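Extracellular solute-binding protein family 5 (Brucella melitensis, PDB 4ONY) probably binds peptides or related solutes in the periplasm and delivers them to an ABC transporter for uptake. Local coordinates at residues A29-A41 and K238-D250. Sequence-based numbering, arbitrary orientation.
Sequences ADYTHFPYTNPDA and KDLPSQRGFNNFD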
loop_
_atom_site.group_PDB
_atom_site.type_symbol
_atom_site.label_atom_id
_atom_site.label_comp_id
_atom_site.label_asym_id
_atom_site.label_seq_id
_atom_site.Cartn_x
_atom_site.Cartn_y
_atom_site.Cartn_z
ATOM N N ALA A 29 -21.303 -17.870 6.748
ATOM C CA ALA A 29 -21.747 -18.101 5.378
ATOM C C ALA A 29 -23.020 -17.351 5.042
ATOM O O ALA A 29 -23.258 -17.074 3.869
ATOM C CB ALA A 29 -21.970 -19.584 5.129
ATOM N N ASP A 30 -23.861 -17.066 6.058
ATOM C CA ASP A 30 -25.176 -16.436 5.835
ATOM C C ASP A 30 -25.128 -14.898 6.019
ATOM O O ASP A 30 -26.153 -14.283 6.202
ATOM C CB ASP A 30 -26.287 -17.087 6.696
ATOM C CG ASP A 30 -25.994 -17.044 8.252
ATOM O OD1 ASP A 30 -24.850 -16.755 8.638
ATOM O OD2 ASP A 30 -26.899 -17.343 9.095
ATOM N N TYR A 31 -23.941 -14.278 5.979
ATOM C CA TYR A 31 -23.881 -12.822 6.117
ATOM C C TYR A 31 -24.799 -12.182 5.044
ATOM O O TYR A 31 -24.895 -12.675 3.897
ATOM C CB TYR A 31 -22.423 -12.291 5.950
ATOM C CG TYR A 31 -21.832 -12.420 4.550
ATOM C CD1 TYR A 31 -21.242 -13.618 4.107
ATOM C CD2 TYR A 31 -21.793 -11.340 3.677
ATOM C CE1 TYR A 31 -20.653 -13.724 2.847
ATOM C CE2 TYR A 31 -21.213 -11.459 2.395
ATOM C CZ TYR A 31 -20.665 -12.662 1.982
ATOM O OH TYR A 31 -20.067 -12.824 0.729
ATOM N N THR A 32 -25.413 -11.058 5.380
ATOM C CA THR A 32 -26.273 -10.374 4.378
ATOM C C THR A 32 -25.583 -9.238 3.636
ATOM O O THR A 32 -26.080 -8.763 2.625
ATOM C CB THR A 32 -27.521 -9.852 5.043
ATOM O OG1 THR A 32 -27.141 -8.954 6.087
ATOM C CG2 THR A 32 -28.347 -11.064 5.607
ATOM N N HIS A 33 -24.458 -8.770 4.165
ATOM C CA HIS A 33 -23.682 -7.738 3.510
ATOM C C HIS A 33 -22.310 -7.656 4.209
ATOM O O HIS A 33 -22.178 -8.172 5.315
ATOM C CB HIS A 33 -24.398 -6.393 3.557
ATOM C CG HIS A 33 -24.556 -5.827 4.926
ATOM N ND1 HIS A 33 -24.061 -4.582 5.278
ATOM C CD2 HIS A 33 -25.168 -6.313 6.035
ATOM C CE1 HIS A 33 -24.356 -4.334 6.546
ATOM N NE2 HIS A 33 -25.006 -5.376 7.033
ATOM N N PHE A 34 -21.329 -7.037 3.559
ATOM C CA PHE A 34 -20.076 -6.695 4.240
ATOM C C PHE A 34 -20.438 -5.714 5.361
ATOM O O PHE A 34 -21.318 -4.868 5.205
ATOM C CB PHE A 34 -19.040 -6.105 3.248
ATOM C CG PHE A 34 -18.365 -7.115 2.362
ATOM C CD1 PHE A 34 -18.778 -8.433 2.303
ATOM C CD2 PHE A 34 -17.344 -6.709 1.494
ATOM C CE1 PHE A 34 -18.153 -9.327 1.476
ATOM C CE2 PHE A 34 -16.713 -7.599 0.666
ATOM C CZ PHE A 34 -17.126 -8.913 0.642
ATOM N N PRO A 35 -19.765 -5.835 6.518
ATOM C CA PRO A 35 -20.201 -5.130 7.687
ATOM C C PRO A 35 -19.973 -3.602 7.634
ATOM O O PRO A 35 -20.549 -2.866 8.472
ATOM C CB PRO A 35 -19.401 -5.789 8.823
ATOM C CG PRO A 35 -18.182 -6.278 8.180
ATOM C CD PRO A 35 -18.619 -6.709 6.807
ATOM N N TYR A 36 -19.277 -3.105 6.627
ATOM C CA TYR A 36 -19.061 -1.671 6.482
ATOM C C TYR A 36 -19.907 -0.951 5.392
ATOM O O TYR A 36 -19.583 0.190 5.007
ATOM C CB TYR A 36 -17.582 -1.398 6.235
ATOM C CG TYR A 36 -16.935 -2.119 5.057
ATOM C CD1 TYR A 36 -16.464 -3.418 5.197
ATOM C CD2 TYR A 36 -16.826 -1.510 3.807
ATOM C CE1 TYR A 36 -15.851 -4.078 4.139
ATOM C CE2 TYR A 36 -16.229 -2.162 2.750
ATOM C CZ TYR A 36 -15.744 -3.437 2.914
ATOM O OH TYR A 36 -15.104 -4.102 1.925
ATOM N N THR A 37 -20.971 -1.601 4.921
ATOM C CA THR A 37 -21.905 -0.987 4.037
ATOM C C THR A 37 -23.245 -0.739 4.712
ATOM O O THR A 37 -23.617 -1.385 5.695
ATOM C CB THR A 37 -22.199 -1.864 2.794
ATOM O OG1 THR A 37 -23.042 -2.991 3.148
ATOM C CG2 THR A 37 -20.920 -2.311 2.119
ATOM N N ASN A 38 -23.993 0.170 4.117
ATOM C CA ASN A 38 -25.353 0.454 4.523
ATOM C C ASN A 38 -26.204 -0.423 3.636
ATOM O O ASN A 38 -26.237 -0.225 2.423
ATOM C CB ASN A 38 -25.649 1.929 4.306
ATOM C CG ASN A 38 -27.123 2.277 4.467
ATOM O OD1 ASN A 38 -27.973 1.422 4.718
ATOM N ND2 ASN A 38 -27.426 3.552 4.296
ATOM N N PRO A 39 -26.850 -1.435 4.213
ATOM C CA PRO A 39 -27.624 -2.339 3.366
ATOM C C PRO A 39 -28.820 -1.683 2.634
ATOM O O PRO A 39 -29.408 -2.313 1.791
ATOM C CB PRO A 39 -28.135 -3.398 4.354
ATOM C CG PRO A 39 -28.157 -2.728 5.680
ATOM C CD PRO A 39 -27.099 -1.647 5.646
ATOM N N ASP A 40 -29.236 -0.481 3.029
ATOM C CA ASP A 40 -30.352 0.191 2.377
ATOM C C ASP A 40 -29.942 1.545 1.806
ATOM O O ASP A 40 -30.672 2.496 1.913
ATOM C CB ASP A 40 -31.472 0.417 3.390
ATOM C CG ASP A 40 -31.918 -0.861 4.066
ATOM O OD1 ASP A 40 -32.144 -1.885 3.364
ATOM O OD2 ASP A 40 -32.026 -0.831 5.312
ATOM N N ALA A 41 -28.758 1.615 1.229
ATOM C CA ALA A 41 -28.239 2.859 0.693
ATOM C C ALA A 41 -29.087 3.308 -0.491
ATOM O O ALA A 41 -29.429 2.528 -1.331
ATOM C CB ALA A 41 -26.783 2.691 0.270
ATOM N N LYS A 238 -26.143 -7.713 -8.565
ATOM C CA LYS A 238 -26.808 -6.716 -7.714
ATOM C C LYS A 238 -27.339 -7.309 -6.405
ATOM O O LYS A 238 -27.435 -6.604 -5.448
ATOM C CB LYS A 238 -27.946 -6.006 -8.473
ATOM C CG LYS A 238 -29.120 -6.905 -8.680
ATOM C CD LYS A 238 -30.083 -6.500 -9.780
ATOM C CE LYS A 238 -29.935 -5.059 -10.236
ATOM N NZ LYS A 238 -31.121 -4.835 -11.108
ATOM N N ASP A 239 -27.708 -8.578 -6.366
ATOM C CA ASP A 239 -28.306 -9.149 -5.155
ATOM C C ASP A 239 -27.356 -10.019 -4.339
ATOM O O ASP A 239 -27.764 -10.626 -3.372
ATOM C CB ASP A 239 -29.533 -10.001 -5.507
ATOM C CG ASP A 239 -30.632 -9.194 -6.151
ATOM O OD1 ASP A 239 -30.910 -8.071 -5.720
ATOM O OD2 ASP A 239 -31.215 -9.671 -7.098
ATOM N N LEU A 240 -26.098 -10.079 -4.704
ATOM C CA LEU A 240 -25.175 -10.824 -3.882
ATOM C C LEU A 240 -24.958 -10.139 -2.512
ATOM O O LEU A 240 -24.785 -8.913 -2.436
ATOM C CB LEU A 240 -23.830 -10.956 -4.545
ATOM C CG LEU A 240 -23.783 -11.569 -5.935
ATOM C CD1 LEU A 240 -22.334 -11.480 -6.377
ATOM C CD2 LEU A 240 -24.282 -12.979 -5.995
ATOM N N PRO A 241 -24.897 -10.956 -1.446
ATOM C CA PRO A 241 -24.525 -10.390 -0.177
ATOM C C PRO A 241 -23.187 -9.653 -0.233
ATOM O O PRO A 241 -23.063 -8.602 0.390
ATOM C CB PRO A 241 -24.500 -11.600 0.737
ATOM C CG PRO A 241 -25.602 -12.481 0.182
ATOM C CD PRO A 241 -25.424 -12.334 -1.306
ATOM N N SER A 242 -22.256 -10.120 -1.052
ATOM C CA SER A 242 -20.978 -9.429 -1.231
ATOM C C SER A 242 -21.064 -8.113 -2.046
ATOM O O SER A 242 -20.077 -7.415 -2.181
ATOM C CB SER A 242 -19.937 -10.347 -1.876
ATOM O OG SER A 242 -20.318 -10.739 -3.179
ATOM N N GLN A 243 -22.234 -7.782 -2.577
ATOM C CA GLN A 243 -22.425 -6.508 -3.289
ATOM C C GLN A 243 -23.474 -5.602 -2.639
ATOM O O GLN A 243 -23.746 -4.491 -3.111
ATOM C CB GLN A 243 -22.784 -6.781 -4.739
ATOM C CG GLN A 243 -21.701 -7.491 -5.548
ATOM C CD GLN A 243 -20.578 -6.545 -5.961
ATOM O OE1 GLN A 243 -20.612 -5.953 -7.022
ATOM N NE2 GLN A 243 -19.626 -6.343 -5.070
ATOM N N ARG A 244 -24.056 -6.060 -1.549
ATOM C CA ARG A 244 -25.105 -5.309 -0.917
ATOM C C ARG A 244 -24.564 -4.014 -0.246
ATOM O O ARG A 244 -23.628 -4.088 0.513
ATOM C CB ARG A 244 -25.818 -6.177 0.091
ATOM C CG ARG A 244 -26.964 -5.424 0.734
ATOM C CD ARG A 244 -28.095 -6.336 1.105
ATOM N NE ARG A 244 -29.238 -5.526 1.561
ATOM C CZ ARG A 244 -30.265 -6.001 2.258
ATOM N NH1 ARG A 244 -30.302 -7.289 2.613
ATOM N NH2 ARG A 244 -31.251 -5.179 2.618
ATOM N N GLY A 245 -25.166 -2.865 -0.575
ATOM C CA GLY A 245 -24.683 -1.515 -0.187
ATOM C C GLY A 245 -23.461 -0.951 -0.925
ATOM O O GLY A 245 -22.885 0.065 -0.504
ATOM N N PHE A 246 -23.059 -1.592 -2.030
ATOM C CA PHE A 246 -22.052 -1.061 -2.917
ATOM C C PHE A 246 -22.745 -0.591 -4.215
ATOM O O PHE A 246 -23.919 -0.883 -4.459
ATOM C CB PHE A 246 -21.022 -2.146 -3.288
ATOM C CG PHE A 246 -20.070 -2.554 -2.159
ATOM C CD1 PHE A 246 -19.130 -1.685 -1.692
ATOM C CD2 PHE A 246 -20.103 -3.837 -1.634
ATOM C CE1 PHE A 246 -18.247 -2.051 -0.672
ATOM C CE2 PHE A 246 -19.213 -4.227 -0.638
ATOM C CZ PHE A 246 -18.265 -3.334 -0.161
ATOM N N ASN A 247 -22.002 0.128 -5.038
ATOM C CA ASN A 247 -22.467 0.538 -6.354
ATOM C C ASN A 247 -23.701 1.404 -6.275
ATOM O O ASN A 247 -24.643 1.214 -7.018
ATOM C CB ASN A 247 -22.740 -0.704 -7.228
ATOM C CG ASN A 247 -21.579 -1.673 -7.213
ATOM O OD1 ASN A 247 -20.417 -1.269 -7.332
ATOM N ND2 ASN A 247 -21.882 -2.960 -7.097
ATOM N N ASN A 248 -23.677 2.353 -5.351
ATOM C CA ASN A 248 -24.844 3.133 -5.052
ATOM C C ASN A 248 -25.046 4.307 -6.018
ATOM O O ASN A 248 -26.178 4.720 -6.267
ATOM C CB ASN A 248 -24.799 3.638 -3.606
ATOM C CG ASN A 248 -24.631 2.512 -2.600
ATOM O OD1 ASN A 248 -25.369 1.505 -2.607
ATOM N ND2 ASN A 248 -23.649 2.665 -1.721
ATOM N N PHE A 249 -23.962 4.867 -6.520
ATOM C CA PHE A 249 -24.062 5.945 -7.487
ATOM C C PHE A 249 -24.537 5.369 -8.811
ATOM O O PHE A 249 -24.064 4.316 -9.227
ATOM C CB PHE A 249 -22.727 6.661 -7.644
ATOM C CG PHE A 249 -22.210 7.255 -6.360
ATOM C CD1 PHE A 249 -22.842 8.358 -5.807
ATOM C CD2 PHE A 249 -21.115 6.696 -5.708
ATOM C CE1 PHE A 249 -22.406 8.910 -4.620
ATOM C CE2 PHE A 249 -20.673 7.237 -4.542
ATOM C CZ PHE A 249 -21.323 8.351 -3.985
ATOM N N ASP A 250 -25.472 6.037 -9.461
ATOM C CA ASP A 250 -25.888 5.592 -10.777
ATOM C C ASP A 250 -24.934 6.056 -11.883
ATOM O O ASP A 250 -25.021 5.594 -13.007
ATOM C CB ASP A 250 -27.344 5.953 -11.091
ATOM C CG ASP A 250 -27.634 7.429 -11.016
ATOM O OD1 ASP A 250 -26.728 8.258 -11.233
ATOM O OD2 ASP A 250 -28.803 7.788 -10.761
HETATM O O HOH W 1 -22.082 -13.101 -1.854
HETATM O O HOH W 2 -21.713 -6.141 0.980
HETATM O O HOH W 3 -23.088 1.427 1.829
#
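His33 and Pro241 approach with CA atoms 4.6 Å apart, Pro39 and Gly245 nearly as closely, where two irregular loops meet, the type I turn Phe34–Thr37 beside the type II turn Gln243–Phe246. Gly245 suits the third position of its turn: its phi is positive, and a CB would run into Thr37 and the carbonyl of Asn38. Thr37 OG1 accepts a hydrogen bond from His33 ND1, in the plane of the imidazole, and lies 2.9 Å from Arg244 O. With CG2 placed anti to the carbonyl carbon, the Thr37 methyl sits over the face of the Phe246 ring, 3.8 Å from its centroid, a CH-pi contact. The edge of that ring meets Phe34 CD2 and Tyr36 CE2, completing an aromatic cluster; Tyr36 OH is hydrogen-bonded to Arg92 N. Pro241 CB packs against Tyr31 CE2 at 3.7 Å. Arg244 NE donates to Pro39 O at 3.2 Å (155°), Pro39 CB covers one guanidinium face, and NH2 forms a weak, long salt bridge with Asp40 OD1. Water 2 links Phe34 N to Pro241 O and Arg244 O. Buried aromatic rings and water-satisfied backbone groups thus tie together loops leading into adjacent parallel strands 46–52 and 251–257; the exposed ion pair probably adds little.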